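Local coordinates for protein Old Yellow Enzyme (Pichia, PDB 6AGZ) that probably uses its bound flavin mononucleotide to carry out the asymmetric reduction of enone compounds, as an old yellow enzyme of the NADH:flavin oxidoreductase family, at residues 114-119 against 136-141; 268-273 against 308-313. One frame throughout, in Å; residues are numbered along the deposited sequence.

Overall arrangement
Following the chain from its N terminus, contact 1 comes first: it closes a loop that leaves barrel strand 106-112, runs through helix 120-125 and strand 130-132, and returns just before helix 140-148. Contact 2 opens only after this loop has closed, so the two stand in series, neither nesting nor crossing. It closes the loop from helix 258-274 through strand 281-285 and helix 303-308 to the entry of barrel strand 313-316. Contact 1 therefore ties together parts of the long excursion between the third barrel strand and helix 158-179, contact 2 the outer layer around the sixth and seventh strands. Their centres lie about 31 Å apart.

Contact 1 (114-119 against 136-141); sequences LGRAAD and LYFSEE
Arg116 reaches across to the backbone of 136-138, closing a loop within the long excursion of the TIM barrel between strand 106-112 and helix 158-179; segment 136-141 leads into helix 140-148. The direct polar contact is slight. Arg116 NH1 gives a weak hydrogen bond to Leu136 O at 3.4 Å, with an N-H...O angle of 158°, and Arg116 CD packs against the same oxygen at 3.2 Å. The guanidinium is carried there by a chain extended from CG to NE, whose CG sits between the backbone N and the carbonyl carbon (chi1 72°).

Packing adds more to the contact than this bond. Phe138 CB lies over one face of the guanidinium, 3.5 Å above its plane and displaced toward the rim, while Leu136 CB comes to its edge, 3.7 Å from Arg116 NH1. The Phe138 ring is inclined 59° to the guanidinium and does not stack on it; it turns instead toward the backbone of 116-117. There Phe138 CE2 approaches Ala117 CA to 4.0 Å. Elsewhere, Gln196 accepts from the backbone N of Arg116 through OE1 and donates to Leu114 O through NE2, and Tyr78 OH bonds to Ala117 O. Tyr137 turns away from Arg116 and directs its hydroxyl to the backbone N of Val153, in strand 153-155, while its ring packs on helix 140-148. The side chain of Ala117 is about 11 Å from the bound flavin mononucleotide.

A water completes the junction between the backbones, accepting from Phe138 N and donating to Arg116 O at 2.9 Å. Arg116 O also meets the edge of the Phe138 ring in its plane, 3.5 Å from Phe138 CE2.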
ATOM      1  N   LEU A 114       6.840  25.590  -5.589  1.00 13.73           N
ATOM      2  CA  LEU A 114       7.723  25.451  -4.437  1.00 13.36           C
ATOM      3  C   LEU A 114       6.959  25.385  -3.121  1.00 14.87           C
ATOM      4  O   LEU A 114       7.274  24.552  -2.262  1.00 13.27           O
ATOM      5  CB  LEU A 114       8.726  26.605  -4.412  1.00 13.81           C
ATOM      6  CG  LEU A 114       9.683  26.653  -5.604  1.00 14.53           C
ATOM      7  CD1 LEU A 114      10.746  27.721  -5.411  1.00 14.75           C
ATOM      8  CD2 LEU A 114      10.323  25.294  -5.821  1.00 12.07           C
ATOM      9  N   GLY A 115       5.963  26.247  -2.935  1.00 15.14           N
ATOM     10  CA  GLY A 115       5.290  26.285  -1.649  1.00 14.21           C
ATOM     11  C   GLY A 115       6.209  26.832  -0.572  1.00 14.11           C
ATOM     12  O   GLY A 115       6.929  27.816  -0.776  1.00 14.97           O
ATOM     13  N   ARG A 116       6.194  26.183   0.594  1.00 13.76           N
ATOM     14  CA  ARG A 116       7.032  26.612   1.709  1.00 14.84           C
ATOM     15  C   ARG A 116       8.514  26.325   1.491  1.00 14.14           C
ATOM     16  O   ARG A 116       9.317  26.594   2.391  1.00 14.60           O
ATOM     17  CB  ARG A 116       6.562  25.950   3.007  1.00 15.75           C
ATOM     18  CG  ARG A 116       6.869  24.464   3.107  1.00 15.74           C
ATOM     19  CD  ARG A 116       6.339  23.887   4.411  1.00 15.66           C
ATOM     20  NE  ARG A 116       6.764  22.506   4.619  1.00 17.34           N
ATOM     21  CZ  ARG A 116       6.490  21.798   5.710  1.00 18.56           C
ATOM     22  NH1 ARG A 116       5.788  22.339   6.696  1.00 18.46           N
ATOM     23  NH2 ARG A 116       6.917  20.547   5.817  1.00 19.02           N
ATOM     24  N   ALA A 117       8.894  25.786   0.337  1.00 11.18           N
ATOM     25  CA  ALA A 117      10.288  25.523   0.012  1.00 10.27           C
ATOM     26  C   ALA A 117      10.952  26.674  -0.729  1.00 15.33           C
ATOM     27  O   ALA A 117      12.151  26.597  -1.022  1.00 13.54           O
ATOM     28  CB  ALA A 117      10.397  24.245  -0.826  1.00  9.93           C
ATOM     29  N   ALA A 118      10.213  27.737  -1.030  1.00 14.99           N
ATOM     30  CA  ALA A 118      10.704  28.796  -1.896  1.00 15.18           C
ATOM     31  C   ALA A 118      11.628  29.749  -1.141  1.00 16.02           C
ATOM     32  O   ALA A 118      11.699  29.756   0.090  1.00 17.33           O
ATOM     33  CB  ALA A 118       9.536  29.573  -2.500  1.00 15.68           C
ATOM     34  N   ASP A 119      12.344  30.556  -1.910  1.00 16.74           N
ATOM     35  CA  ASP A 119      13.127  31.668  -1.392  1.00 17.21           C
ATOM     36  C   ASP A 119      12.170  32.786  -1.003  1.00 17.07           C
ATOM     37  O   ASP A 119      11.582  33.416  -1.894  1.00 16.19           O
ATOM     38  CB  ASP A 119      14.124  32.147  -2.455  1.00 18.81           C
ATOM     39  CG  ASP A 119      15.095  33.202  -1.937  1.00 20.63           C
ATOM     40  OD1 ASP A 119      14.801  33.875  -0.926  1.00 20.92           O
ATOM     41  OD2 ASP A 119      16.167  33.366  -2.559  1.00 20.51           O
ATOM     42  N   LEU A 136       3.265  26.529   8.337  1.00 17.05           N
ATOM     43  CA  LEU A 136       4.316  25.764   8.988  1.00 16.29           C
ATOM     44  C   LEU A 136       5.562  25.781   8.116  1.00 15.94           C
ATOM     45  O   LEU A 136       5.469  25.739   6.887  1.00 14.15           O
ATOM     46  CB  LEU A 136       3.883  24.313   9.242  1.00 16.97           C
ATOM     47  CG  LEU A 136       2.626  24.077  10.082  1.00 17.60           C
ATOM     48  CD1 LEU A 136       2.265  22.603  10.078  1.00 16.87           C
ATOM     49  CD2 LEU A 136       2.823  24.578  11.505  1.00 18.65           C
ATOM     50  N   TYR A 137       6.723  25.850   8.759  1.00 16.08           N
ATOM     51  CA  TYR A 137       8.005  25.778   8.078  1.00 15.76           C
ATOM     52  C   TYR A 137       8.574  24.371   8.203  1.00 15.00           C
ATOM     53  O   TYR A 137       8.269  23.643   9.150  1.00 15.92           O
ATOM     54  CB  TYR A 137       8.992  26.793   8.661  1.00 13.67           C
ATOM     55  CG  TYR A 137       8.496  28.221   8.638  1.00 13.89           C
ATOM     56  CD1 TYR A 137       8.709  29.033   7.531  1.00 13.79           C
ATOM     57  CD2 TYR A 137       7.818  28.760   9.724  1.00 14.29           C
ATOM     58  CE1 TYR A 137       8.260  30.339   7.506  1.00 14.90           C
ATOM     59  CE2 TYR A 137       7.365  30.066   9.708  1.00 15.78           C
ATOM     60  CZ  TYR A 137       7.590  30.851   8.597  1.00 16.07           C
ATOM     61  OH  TYR A 137       7.139  32.152   8.575  1.00 16.46           O
ATOM     62  N   PHE A 138       9.406  23.986   7.233  1.00 16.22           N
ATOM     63  CA  PHE A 138      10.039  22.675   7.312  1.00 18.58           C
ATOM     64  C   PHE A 138      11.295  22.677   8.175  1.00 20.03           C
ATOM     65  O   PHE A 138      11.809  21.599   8.489  1.00 21.03           O
ATOM     66  CB  PHE A 138      10.359  22.135   5.908  1.00 21.04           C
ATOM     67  CG  PHE A 138      11.391  22.931   5.147  1.00 22.53           C
ATOM     68  CD1 PHE A 138      12.747  22.722   5.353  1.00 23.24           C
ATOM     69  CD2 PHE A 138      11.003  23.853   4.189  1.00 24.11           C
ATOM     70  CE1 PHE A 138      13.692  23.441   4.644  1.00 24.38           C
ATOM     71  CE2 PHE A 138      11.945  24.574   3.475  1.00 24.82           C
ATOM     72  CZ  PHE A 138      13.291  24.367   3.704  1.00 25.36           C
ATOM     73  N   SER A 139      11.793  23.848   8.567  1.00 19.10           N
ATOM     74  CA  SER A 139      12.978  23.927   9.412  1.00 20.38           C
ATOM     75  C   SER A 139      13.008  25.285  10.095  1.00 20.64           C
ATOM     76  O   SER A 139      12.420  26.257   9.614  1.00 20.64           O
ATOM     77  CB  SER A 139      14.261  23.705   8.603  1.00 21.66           C
ATOM     78  OG  SER A 139      14.478  24.767   7.690  1.00 20.74           O
ATOM     79  N   GLU A 140      13.705  25.334  11.235  1.00 21.12           N
ATOM     80  CA  GLU A 140      13.906  26.604  11.924  1.00 22.15           C
ATOM     81  C   GLU A 140      14.743  27.562  11.088  1.00 22.67           C
ATOM     82  O   GLU A 140      14.566  28.783  11.174  1.00 22.54           O
ATOM     83  CB  GLU A 140      14.571  26.368  13.282  1.00 22.59           C
ATOM     84  CG  GLU A 140      13.700  25.625  14.283  1.00 23.24           C
ATOM     85  CD  GLU A 140      12.572  26.482  14.823  1.00 24.06           C
ATOM     86  OE1 GLU A 140      12.698  27.725  14.792  1.00 24.11           O
ATOM     87  OE2 GLU A 140      11.557  25.913  15.279  1.00 23.97           O
ATOM     88  N   GLU A 141      15.664  27.027  10.282  1.00 23.68           N
ATOM     89  CA  GLU A 141      16.443  27.858   9.371  1.00 26.79           C
ATOM     90  C   GLU A 141      15.536  28.600   8.396  1.00 25.07           C
ATOM     91  O   GLU A 141      15.652  29.820   8.220  1.00 25.22           O
ATOM     92  CB  GLU A 141      17.454  26.987   8.624  1.00 30.94           C
ATOM     93  CG  GLU A 141      18.353  27.733   7.653  1.00 35.19           C
ATOM     94  CD  GLU A 141      19.312  26.807   6.926  1.00 39.68           C
ATOM     95  OE1 GLU A 141      19.945  25.960   7.593  1.00 41.15           O
ATOM     96  OE2 GLU A 141      19.432  26.922   5.688  1.00 40.70           O
TER
HETATM   97  O   HOH W   1       9.631  26.369   5.308  1.00 24.15           O

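Contact 2 (268-273 against 308-313); sequences ELERRA and IWKGVV
Glu270 lays its carboxylate against the start of the Lys310 side chain, with OE2 3.3 Å from Lys310 CG. Its other oxygen, OE1, accepts a nearly straight bond from Lys310 N at 2.8 Å. The donor stands 49° out of the carboxylate plane. CG is anti to the backbone N (chi1 -177°) and the chain then bends at chi2, which swings the acid from the helix across to 308-310. On the way Glu270 CG passes Ile308 O at 3.4 Å.

The indole of Trp309 lies beside this acid, its plane 71° from the carboxylate. Trp309 CZ3 meets Leu269 CB at 3.9 Å, with Leu269 O at the ring edge and Ala273 CB a looser neighbour. Trp309 NE1 reaches forward to Val312 O at 2.9 Å, fixing the ring's rotation, and Gly311 N lies over one indole face, toward its rim. Arg278 pairs with Glu270 OE1 in a salt bridge and with Trp309 in a cation-pi contact. Exchanging Glu270 for an alanine would probably leave Lys310 N and Arg278 without their shared acceptor and open a gap beside the indole.

Ile308 packs on Ile259, and Lys310 on Ser299, of the second subunit. The loop from helix 303-308 into strand 313-316 is an alpha-to-beta loop at the N-terminal end of the barrel strands, set against outer helix 258-274 of the TIM barrel.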
ATOM      1  N   GLU A 268      -6.342   6.118  -7.522  1.00 14.69           N
ATOM      2  CA  GLU A 268      -7.177   7.080  -8.234  1.00 13.89           C
ATOM      3  C   GLU A 268      -6.676   7.309  -9.654  1.00 13.48           C
ATOM      4  O   GLU A 268      -7.478   7.408 -10.592  1.00 14.88           O
ATOM      5  CB  GLU A 268      -7.230   8.395  -7.459  1.00 14.04           C
ATOM      6  CG  GLU A 268      -8.165   8.349  -6.266  1.00 14.69           C
ATOM      7  CD  GLU A 268      -9.613   8.203  -6.682  1.00 16.29           C
ATOM      8  OE1 GLU A 268     -10.170   9.169  -7.241  1.00 16.68           O
ATOM      9  OE2 GLU A 268     -10.192   7.116  -6.465  1.00 16.35           O
ATOM     10  N   LEU A 269      -5.354   7.392  -9.835  1.00 12.43           N
ATOM     11  CA  LEU A 269      -4.816   7.528 -11.185  1.00 13.06           C
ATOM     12  C   LEU A 269      -5.163   6.312 -12.040  1.00 14.43           C
ATOM     13  O   LEU A 269      -5.546   6.450 -13.210  1.00 15.26           O
ATOM     14  CB  LEU A 269      -3.303   7.739 -11.127  1.00 13.07           C
ATOM     15  CG  LEU A 269      -2.830   8.978 -10.363  1.00 12.84           C
ATOM     16  CD1 LEU A 269      -1.311   9.058 -10.355  1.00 13.15           C
ATOM     17  CD2 LEU A 269      -3.438  10.241 -10.956  1.00 12.51           C
ATOM     18  N   GLU A 270      -5.051   5.111 -11.464  1.00 16.07           N
ATOM     19  CA  GLU A 270      -5.423   3.903 -12.191  1.00 17.03           C
ATOM     20  C   GLU A 270      -6.919   3.858 -12.479  1.00 16.50           C
ATOM     21  O   GLU A 270      -7.330   3.303 -13.502  1.00 16.79           O
ATOM     22  CB  GLU A 270      -4.995   2.662 -11.406  1.00 16.48           C
ATOM     23  CG  GLU A 270      -5.279   1.345 -12.115  1.00 17.11           C
ATOM     24  CD  GLU A 270      -4.470   1.179 -13.387  1.00 17.67           C
ATOM     25  OE1 GLU A 270      -3.351   1.730 -13.458  1.00 16.91           O
ATOM     26  OE2 GLU A 270      -4.951   0.499 -14.318  1.00 17.52           O
ATOM     27  N   ARG A 271      -7.744   4.426 -11.594  1.00 16.84           N
ATOM     28  CA  ARG A 271      -9.177   4.492 -11.867  1.00 17.92           C
ATOM     29  C   ARG A 271      -9.468   5.419 -13.038  1.00 17.16           C
ATOM     30  O   ARG A 271     -10.281   5.090 -13.913  1.00 16.11           O
ATOM     31  CB  ARG A 271      -9.936   4.948 -10.619  1.00 20.09           C
ATOM     32  CG  ARG A 271     -11.422   5.195 -10.854  1.00 21.90           C
ATOM     33  CD  ARG A 271     -12.186   5.360  -9.546  1.00 22.35           C
ATOM     34  NE  ARG A 271     -11.983   6.674  -8.941  1.00 23.91           N
ATOM     35  CZ  ARG A 271     -12.626   7.778  -9.311  1.00 25.26           C
ATOM     36  NH1 ARG A 271     -13.518   7.735 -10.291  1.00 26.02           N
ATOM     37  NH2 ARG A 271     -12.375   8.927  -8.701  1.00 24.81           N
ATOM     38  N   ARG A 272      -8.813   6.582 -13.072  1.00 16.43           N
ATOM     39  CA  ARG A 272      -8.945   7.465 -14.225  1.00 16.19           C
ATOM     40  C   ARG A 272      -8.495   6.769 -15.502  1.00 15.76           C
ATOM     41  O   ARG A 272      -9.104   6.947 -16.563  1.00 15.52           O
ATOM     42  CB  ARG A 272      -8.146   8.748 -13.997  1.00 16.36           C
ATOM     43  CG  ARG A 272      -8.827   9.716 -13.051  1.00 16.39           C
ATOM     44  CD  ARG A 272      -7.832  10.645 -12.379  1.00 16.43           C
ATOM     45  NE  ARG A 272      -8.513  11.660 -11.581  1.00 17.15           N
ATOM     46  CZ  ARG A 272      -9.014  11.445 -10.368  1.00 17.26           C
ATOM     47  NH1 ARG A 272      -8.913  10.247  -9.809  1.00 13.39           N
ATOM     48  NH2 ARG A 272      -9.619  12.427  -9.715  1.00 17.62           N
ATOM     49  N   ALA A 273      -7.432   5.965 -15.417  1.00 17.53           N
ATOM     50  CA  ALA A 273      -7.009   5.186 -16.576  1.00 16.64           C
ATOM     51  C   ALA A 273      -8.075   4.173 -16.979  1.00 17.16           C
ATOM     52  O   ALA A 273      -8.315   3.954 -18.172  1.00 18.68           O
ATOM     53  CB  ALA A 273      -5.685   4.487 -16.277  1.00 15.93           C
ATOM     54  N   ILE A 308      -0.379  -1.318  -8.234  1.00 15.07           N
ATOM     55  CA  ILE A 308      -1.581  -0.507  -8.384  1.00 14.66           C
ATOM     56  C   ILE A 308      -1.611   0.122  -9.769  1.00 16.03           C
ATOM     57  O   ILE A 308      -2.572  -0.057 -10.525  1.00 16.09           O
ATOM     58  CB  ILE A 308      -1.661   0.568  -7.287  1.00 13.02           C
ATOM     59  CG1 ILE A 308      -1.540  -0.079  -5.905  1.00 11.71           C
ATOM     60  CG2 ILE A 308      -2.963   1.335  -7.399  1.00 11.63           C
ATOM     61  CD1 ILE A 308      -1.411   0.914  -4.773  1.00 13.97           C
ATOM     62  N   TRP A 309      -0.561   0.864 -10.109  1.00 15.60           N
ATOM     63  CA  TRP A 309      -0.483   1.530 -11.403  1.00 15.93           C
ATOM     64  C   TRP A 309      -0.063   0.524 -12.469  1.00 17.57           C
ATOM     65  O   TRP A 309       0.970  -0.140 -12.333  1.00 17.43           O
ATOM     66  CB  TRP A 309       0.495   2.699 -11.337  1.00 15.42           C
ATOM     67  CG  TRP A 309       0.732   3.340 -12.658  1.00 16.01           C
ATOM     68  CD1 TRP A 309       1.851   3.235 -13.428  1.00 15.71           C
ATOM     69  CD2 TRP A 309      -0.177   4.179 -13.380  1.00 16.05           C
ATOM     70  NE1 TRP A 309       1.700   3.962 -14.583  1.00 16.26           N
ATOM     71  CE2 TRP A 309       0.463   4.549 -14.579  1.00 15.71           C
ATOM     72  CE3 TRP A 309      -1.468   4.654 -13.129  1.00 15.19           C
ATOM     73  CZ2 TRP A 309      -0.142   5.375 -15.524  1.00 15.58           C
ATOM     74  CZ3 TRP A 309      -2.068   5.473 -14.069  1.00 13.58           C
ATOM     75  CH2 TRP A 309      -1.405   5.825 -15.250  1.00 14.75           C
ATOM     76  N   LYS A 310      -0.863   0.415 -13.531  1.00 18.67           N
ATOM     77  CA  LYS A 310      -0.641  -0.573 -14.577  1.00 20.58           C
ATOM     78  C   LYS A 310      -0.008   0.005 -15.836  1.00 21.33           C
ATOM     79  O   LYS A 310       0.354  -0.763 -16.734  1.00 21.93           O
ATOM     80  CB  LYS A 310      -1.965  -1.252 -14.953  1.00 21.09           C
ATOM     81  CG  LYS A 310      -2.690  -1.899 -13.786  1.00 20.57           C
ATOM     82  CD  LYS A 310      -1.899  -3.061 -13.214  1.00 22.01           C
ATOM     83  CE  LYS A 310      -2.710  -3.815 -12.173  1.00 24.14           C
ATOM     84  NZ  LYS A 310      -1.978  -5.005 -11.661  1.00 25.09           N
ATOM     85  N   GLY A 311       0.137   1.322 -15.927  1.00 20.06           N
ATOM     86  CA  GLY A 311       0.659   1.964 -17.114  1.00 17.86           C
ATOM     87  C   GLY A 311       2.167   2.088 -17.095  1.00 16.58           C
ATOM     88  O   GLY A 311       2.866   1.426 -16.323  1.00 15.02           O
ATOM     89  N   VAL A 312       2.674   2.955 -17.974  1.00 17.82           N
ATOM     90  CA  VAL A 312       4.107   3.208 -18.032  1.00 17.13           C
ATOM     91  C   VAL A 312       4.563   3.812 -16.714  1.00 16.09           C
ATOM     92  O   VAL A 312       3.944   4.746 -16.190  1.00 15.68           O
ATOM     93  CB  VAL A 312       4.440   4.127 -19.217  1.00 17.21           C
ATOM     94  CG1 VAL A 312       5.921   4.483 -19.218  1.00 16.65           C
ATOM     95  CG2 VAL A 312       4.044   3.468 -20.530  1.00 17.27           C
ATOM     96  N   VAL A 313       5.649   3.273 -16.164  1.00 15.75           N
ATOM     97  CA  VAL A 313       6.218   3.758 -14.915  1.00 16.37           C
ATOM     98  C   VAL A 313       7.690   4.070 -15.146  1.00 17.24           C
ATOM     99  O   VAL A 313       8.428   3.243 -15.692  1.00 17.04           O
ATOM    100  CB  VAL A 313       6.041   2.743 -13.766  1.00 17.68           C
ATOM    101  CG1 VAL A 313       6.582   1.370 -14.152  1.00 18.32           C
ATOM    102  CG2 VAL A 313       6.710   3.253 -12.498  1.00 17.66           C
TER